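Local coordinates for secreted protein (Kutzneria albida DSM 43870, PDB 5M6Q) that is probably a microbial transglutaminase, an acyltransferase that joins protein glutamine side chains to amines and so cross-links or labels proteins, at residues 48-53 / 59-64; 145-150 / 159-164. All blocks are in the same frame, centred on the assembly; numbering follows the deposited sequence.

Interaction 1: 48-53 / 59-64; sequences VTVVNL and SNPPLN
Pro61 lays its ring against one face of helix 47-53, where Thr49, Val50 and Leu53 each put a methyl group on it. Thr49 CG2 comes obliquely to the CB-CG side of the ring, 3.7 Å from Pro61 CG. Its OG1 lies beside the backbone N (chi1 -73°), which leaves the methyl as the branch turned to the proline. Val50 crosses the ring at about a right angle, with Val50 CG2 3.6 Å from Pro61 CD. The same methyl also lies 3.6 Å from Ser59 O, so it spans the start of the loop segment as well as the proline. Leu53, one helical turn on from Thr49, again crosses Pro61 at about a right angle, and its CD1 lies 4.2 Å from Pro61 CB. The same methyl reaches Pro62 CD, at 4.0 Å from Leu53 CD1. No hydrogen bond joins the segments; the contact is apolar, an i, i+1, i+4 helix face against two successive prolines in polyproline-II-like conformation. After the helix the chain turns back through five residues to bring the two prolines against it, then leaves it after Pro62. At Ser59 and Asn60 the character changes: Ser59 O and Asn60 OD1, two acceptors 3.2 Å apart, each accept a hydrogen bond from Arg43, whose positive charge is likely to ease their proximity. The side chain of Asn60 leaves its backbone away from the helix. Farther out, Thr49 and Pro61 both rest on Tyr175 of strand 174-179 and Phe127 of strand 122-131, neighbours in the central antiparallel sheet, while helix 35-41 touches Val50 through Asn40 and Leu53 makes a backbone hydrogen bond with Lys223 at the end of strand 214-223.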
loop_
_atom_site.group_PDB
_atom_site.type_symbol
_atom_site.label_atom_id
_atom_site.label_comp_id
_atom_site.label_asym_id
_atom_site.label_seq_id
_atom_site.Cartn_x
_atom_site.Cartn_y
_atom_site.Cartn_z
ATOM N N VAL A 48 -3.950 -8.426 3.071
ATOM C CA VAL A 48 -2.512 -8.611 3.221
ATOM C C VAL A 48 -1.895 -7.274 3.621
ATOM O O VAL A 48 -1.093 -7.206 4.547
ATOM C CB VAL A 48 -1.865 -9.179 1.932
ATOM C CG1 VAL A 48 -0.335 -9.300 2.078
ATOM C CG2 VAL A 48 -2.477 -10.516 1.581
ATOM N N THR A 49 -2.322 -6.205 2.966
ATOM C CA THR A 49 -1.770 -4.879 3.239
ATOM C C THR A 49 -2.281 -4.314 4.571
ATOM O O THR A 49 -1.499 -3.784 5.349
ATOM C CB THR A 49 -2.092 -3.898 2.081
ATOM O OG1 THR A 49 -1.284 -4.235 0.943
ATOM C CG2 THR A 49 -1.806 -2.470 2.475
ATOM N N VAL A 50 -3.578 -4.457 4.845
ATOM C CA VAL A 50 -4.147 -3.973 6.100
ATOM C C VAL A 50 -3.464 -4.637 7.278
ATOM O O VAL A 50 -3.104 -3.983 8.257
ATOM C CB VAL A 50 -5.659 -4.219 6.159
ATOM C CG1 VAL A 50 -6.181 -4.046 7.599
ATOM C CG2 VAL A 50 -6.374 -3.307 5.185
ATOM N N VAL A 51 -3.259 -5.943 7.183
ATOM C CA VAL A 51 -2.599 -6.630 8.279
ATOM C C VAL A 51 -1.169 -6.109 8.457
ATOM O O VAL A 51 -0.712 -5.900 9.577
ATOM C CB VAL A 51 -2.632 -8.133 8.071
ATOM C CG1 VAL A 51 -1.686 -8.834 9.053
ATOM C CG2 VAL A 51 -4.071 -8.630 8.263
ATOM N N ASN A 52 -0.473 -5.851 7.364
ATOM C CA ASN A 52 0.905 -5.389 7.488
ATOM C C ASN A 52 1.051 -3.944 7.991
ATOM O O ASN A 52 2.077 -3.598 8.554
ATOM C CB ASN A 52 1.636 -5.556 6.157
ATOM C CG ASN A 52 2.001 -7.006 5.875
ATOM O OD1 ASN A 52 2.026 -7.838 6.780
ATOM N ND2 ASN A 52 2.276 -7.314 4.616
ATOM N N LEU A 53 0.043 -3.103 7.798
ATOM C CA LEU A 53 0.096 -1.767 8.378
ATOM C C LEU A 53 -0.030 -1.802 9.902
ATOM O O LEU A 53 0.460 -0.904 10.573
ATOM C CB LEU A 53 -0.984 -0.875 7.786
ATOM C CG LEU A 53 -0.749 -0.581 6.310
ATOM C CD1 LEU A 53 -2.002 -0.026 5.681
ATOM C CD2 LEU A 53 0.412 0.402 6.160
ATOM N N SER A 59 -9.536 0.282 8.381
ATOM C CA SER A 59 -10.200 -0.882 7.828
ATOM C C SER A 59 -9.766 -1.028 6.366
ATOM O O SER A 59 -9.668 -2.135 5.858
ATOM C CB SER A 59 -11.719 -0.773 7.963
ATOM O OG SER A 59 -12.197 0.381 7.307
ATOM N N ASN A 60 -9.478 0.096 5.714
ATOM C CA ASN A 60 -8.897 0.088 4.377
ATOM C C ASN A 60 -7.539 0.779 4.381
ATOM O O ASN A 60 -7.286 1.662 5.190
ATOM C CB ASN A 60 -9.824 0.766 3.371
ATOM C CG ASN A 60 -11.198 0.133 3.338
ATOM O OD1 ASN A 60 -11.326 -1.087 3.393
ATOM N ND2 ASN A 60 -12.235 0.962 3.265
ATOM N N PRO A 61 -6.644 0.362 3.479
ATOM C CA PRO A 61 -5.354 1.051 3.399
ATOM C C PRO A 61 -5.553 2.487 2.908
ATOM O O PRO A 61 -6.237 2.704 1.915
ATOM C CB PRO A 61 -4.560 0.208 2.386
ATOM C CG PRO A 61 -5.253 -1.117 2.355
ATOM C CD PRO A 61 -6.708 -0.805 2.585
ATOM N N PRO A 62 -4.962 3.461 3.597
ATOM C CA PRO A 62 -5.212 4.865 3.248
ATOM C C PRO A 62 -4.534 5.265 1.946
ATOM O O PRO A 62 -3.394 4.865 1.707
ATOM C CB PRO A 62 -4.616 5.629 4.430
ATOM C CG PRO A 62 -3.486 4.751 4.888
ATOM C CD PRO A 62 -3.892 3.316 4.600
ATOM N N LEU A 63 -5.217 6.059 1.123
ATOM C CA LEU A 63 -4.729 6.358 -0.219
ATOM C C LEU A 63 -4.234 7.792 -0.340
ATOM O O LEU A 63 -3.967 8.264 -1.442
ATOM C CB LEU A 63 -5.830 6.087 -1.246
ATOM C CG LEU A 63 -6.335 4.641 -1.208
ATOM C CD1 LEU A 63 -7.442 4.400 -2.242
ATOM C CD2 LEU A 63 -5.191 3.654 -1.445
ATOM N N ASN A 64 -4.095 8.451 0.812
ATOM C CA ASN A 64 -3.725 9.869 0.918
ATOM C C ASN A 64 -2.492 10.261 0.118
ATOM O O ASN A 64 -2.425 11.343 -0.459
ATOM C CB ASN A 64 -3.446 10.243 2.388
ATOM C CG ASN A 64 -4.564 9.858 3.318
ATOM O OD1 ASN A 64 -4.338 9.211 4.343
ATOM N ND2 ASN A 64 -5.781 10.273 2.983
#

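Interaction 2: 145-150 / 159-164; sequences HTTYRP and MSTYRY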
loop_
_atom_site.group_PDB
_atom_site.type_symbol
_atom_site.label_atom_id
_atom_site.label_comp_id
_atom_site.label_asym_id
_atom_site.label_seq_id
_atom_site.Cartn_x
_atom_site.Cartn_y
_atom_site.Cartn_z
ATOM N N HIS A 145 -10.050 9.034 -17.964
ATOM C CA HIS A 145 -8.661 8.771 -18.305
ATOM C C HIS A 145 -7.690 9.879 -17.925
ATOM O O HIS A 145 -6.492 9.730 -18.132
ATOM C CB HIS A 145 -8.551 8.476 -19.793
ATOM C CG HIS A 145 -9.224 7.201 -20.190
ATOM N ND1 HIS A 145 -9.654 6.271 -19.266
ATOM C CD2 HIS A 145 -9.554 6.706 -21.404
ATOM C CE1 HIS A 145 -10.217 5.255 -19.897
ATOM N NE2 HIS A 145 -10.168 5.495 -21.195
ATOM N N THR A 146 -8.184 10.979 -17.360
ATOM C CA THR A 146 -7.271 12.018 -16.902
ATOM C C THR A 146 -7.357 12.250 -15.401
ATOM O O THR A 146 -6.496 12.909 -14.838
ATOM C CB THR A 146 -7.524 13.366 -17.601
ATOM O OG1 THR A 146 -8.845 13.817 -17.288
ATOM C CG2 THR A 146 -7.376 13.223 -19.106
ATOM N N THR A 147 -8.391 11.722 -14.754
ATOM C CA THR A 147 -8.602 12.001 -13.333
ATOM C C THR A 147 -7.433 11.503 -12.484
ATOM O O THR A 147 -7.040 12.159 -11.527
ATOM C CB THR A 147 -9.931 11.381 -12.816
ATOM O OG1 THR A 147 -11.046 12.074 -13.398
ATOM C CG2 THR A 147 -10.040 11.478 -11.303
ATOM N N TYR A 148 -6.849 10.365 -12.836
ATOM C CA TYR A 148 -5.817 9.804 -11.968
ATOM C C TYR A 148 -4.426 9.984 -12.556
ATOM O O TYR A 148 -3.506 9.242 -12.236
ATOM C CB TYR A 148 -6.119 8.331 -11.674
ATOM C CG TYR A 148 -7.460 8.193 -11.008
ATOM C CD1 TYR A 148 -7.650 8.637 -9.702
ATOM C CD2 TYR A 148 -8.552 7.678 -11.699
ATOM C CE1 TYR A 148 -8.871 8.536 -9.096
ATOM C CE2 TYR A 148 -9.786 7.579 -11.101
ATOM C CZ TYR A 148 -9.942 8.016 -9.801
ATOM O OH TYR A 148 -11.180 7.938 -9.201
ATOM N N ARG A 149 -4.259 11.001 -13.395
ATOM C CA ARG A 149 -2.933 11.286 -13.926
ATOM C C ARG A 149 -2.056 11.906 -12.840
ATOM O O ARG A 149 -2.506 12.770 -12.081
ATOM C CB ARG A 149 -3.011 12.203 -15.146
ATOM C CG ARG A 149 -3.778 11.583 -16.336
ATOM C CD ARG A 149 -2.918 10.718 -17.306
ATOM N NE ARG A 149 -2.227 9.581 -16.680
ATOM C CZ ARG A 149 -2.833 8.495 -16.210
ATOM N NH1 ARG A 149 -4.154 8.386 -16.280
ATOM N NH2 ARG A 149 -2.120 7.520 -15.654
ATOM N N PRO A 150 -0.798 11.453 -12.755
ATOM C CA PRO A 150 0.114 12.001 -11.748
ATOM C C PRO A 150 0.436 13.460 -12.030
ATOM O O PRO A 150 0.553 13.869 -13.179
ATOM C CB PRO A 150 1.365 11.121 -11.871
ATOM C CG PRO A 150 0.926 9.901 -12.689
ATOM C CD PRO A 150 -0.147 10.437 -13.602
ATOM N N MET A 159 -6.459 10.854 -5.318
ATOM C CA MET A 159 -7.342 9.702 -5.158
ATOM C C MET A 159 -8.687 10.041 -4.512
ATOM O O MET A 159 -9.468 9.143 -4.202
ATOM C CB MET A 159 -6.652 8.611 -4.330
ATOM C CG MET A 159 -5.455 7.951 -5.015
ATOM S SD MET A 159 -5.858 7.033 -6.519
ATOM C CE MET A 159 -6.846 5.639 -5.926
ATOM N N SER A 160 -8.980 11.323 -4.330
ATOM C CA SER A 160 -10.178 11.685 -3.571
ATOM C C SER A 160 -11.481 11.276 -4.267
ATOM O O SER A 160 -12.482 11.063 -3.600
ATOM C CB SER A 160 -10.193 13.182 -3.280
ATOM O OG SER A 160 -10.227 13.920 -4.473
ATOM N N THR A 161 -11.469 11.150 -5.592
ATOM C CA THR A 161 -12.671 10.736 -6.324
ATOM C C THR A 161 -12.877 9.229 -6.346
ATOM O O THR A 161 -13.891 8.752 -6.866
ATOM C CB THR A 161 -12.649 11.182 -7.798
ATOM O OG1 THR A 161 -11.463 10.682 -8.425
ATOM C CG2 THR A 161 -12.719 12.696 -7.919
ATOM N N TYR A 162 -11.919 8.479 -5.801
ATOM C CA TYR A 162 -11.953 7.030 -5.926
ATOM C C TYR A 162 -13.066 6.397 -5.081
ATOM O O TYR A 162 -13.211 6.708 -3.905
ATOM C CB TYR A 162 -10.590 6.441 -5.554
ATOM C CG TYR A 162 -10.564 4.958 -5.726
ATOM C CD1 TYR A 162 -10.580 4.388 -6.999
ATOM C CD2 TYR A 162 -10.559 4.119 -4.625
ATOM C CE1 TYR A 162 -10.589 3.021 -7.168
ATOM C CE2 TYR A 162 -10.551 2.761 -4.780
ATOM C CZ TYR A 162 -10.560 2.214 -6.057
ATOM O OH TYR A 162 -10.554 0.856 -6.209
ATOM N N ARG A 163 -13.846 5.506 -5.688
ATOM C CA ARG A 163 -15.030 4.919 -5.032
ATOM C C ARG A 163 -15.018 3.388 -4.968
ATOM O O ARG A 163 -16.059 2.779 -4.728
ATOM C CB ARG A 163 -16.307 5.342 -5.764
ATOM C CG ARG A 163 -16.409 6.805 -6.108
ATOM C CD ARG A 163 -17.671 7.082 -6.932
ATOM N NE ARG A 163 -18.846 6.396 -6.390
ATOM C CZ ARG A 163 -19.600 5.527 -7.065
ATOM N NH1 ARG A 163 -19.320 5.235 -8.336
ATOM N NH2 ARG A 163 -20.643 4.955 -6.467
ATOM N N TYR A 164 -13.869 2.770 -5.222
ATOM C CA TYR A 164 -13.751 1.307 -5.232
ATOM C C TYR A 164 -14.668 0.613 -6.244
ATOM O O TYR A 164 -15.049 -0.544 -6.048
ATOM C CB TYR A 164 -14.024 0.734 -3.840
ATOM C CG TYR A 164 -13.055 1.219 -2.793
ATOM C CD1 TYR A 164 -11.861 0.550 -2.557
ATOM C CD2 TYR A 164 -13.332 2.351 -2.044
ATOM C CE1 TYR A 164 -10.970 0.998 -1.609
ATOM C CE2 TYR A 164 -12.456 2.807 -1.091
ATOM C CZ TYR A 164 -11.278 2.136 -0.872
ATOM O OH TYR A 164 -10.411 2.611 0.087
#
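Thr147 and Tyr148, the middle residues of a type I turn from Thr146 to Arg149, face a second type I turn from Met159 to Tyr162, with Tyr148 CA 7.0 Å from Met159 CA. The second turn is closed by Tyr162 N on Met159 O at 3.0 Å. Tyr148 spans the gap: its CG lies anti to its own carbonyl carbon (chi1 -59°), and the ring extends until Tyr148 OH is at hydrogen-bonding distance, 2.9 Å from Thr161 OG1. With OG1 held between its backbone N and carbonyl carbon (chi1 56°), Thr161 turns this oxygen to the methyl of Thr147, tip to tip, with Thr147 CG2 at 3.3 Å. That methyl lies over the centre of the Tyr148 ring, 3.7 Å above its plane, while Thr147 OG1 turns to Arg143 O in the preceding helix. Met159 starts away from the turn, but its chain bends at both chi2 and chi3 and brings SD within 4.0 Å of Tyr148 CD1. This is an oblique Met-aromatic contact, the sulfur 54° off the ring normal. In the transglutaminase fold the contact joins the exit of helix 141-146 to a later part of the loop that leads to strand 174-179, beside strand 122-131, whose Phe131 meets the rings of both Tyr148 and Tyr162 edge-to-face. With an alanine at Tyr148, Thr161 OG1 would probably lose the hydroxyl beside it, and the Met159 sulfur and Phe131 the ring they pack on. Tyr148 OH also approaches the edge of the Tyr162 ring, near its plane, and lies 3.5 Å from Tyr162 CA; the hydroxyl of Tyr162 itself bonds to Lys129. Arg149 NH1 meets His145 O from above the carbonyl plane at 3.3 Å, and forms a salt bridge with Glu214.

Interaction 1 closes before interaction 2 opens along the chain, and their centres lie about 18 Å apart. Interaction 1 is nearer the middle of the molecule, about 6 Å from the chain centre against about 16 Å for interaction 2. Both rest on strand 122-131 of the central antiparallel sheet, through Phe127 and Phe131 respectively. They also touch: Leu63 packs on Met159, Tyr162 and Tyr164, and Asn60 CB meets the Tyr164 hydroxyl. Segments 59-64 and 159-164 are thus loops lying side by side, bringing together parts of the chain some hundred residues apart. MES, probably from the crystallisation liquor, hydrogen-bonds to Asn64 and is found about 4 Å from the Met159 side chain, hinting at a pocket.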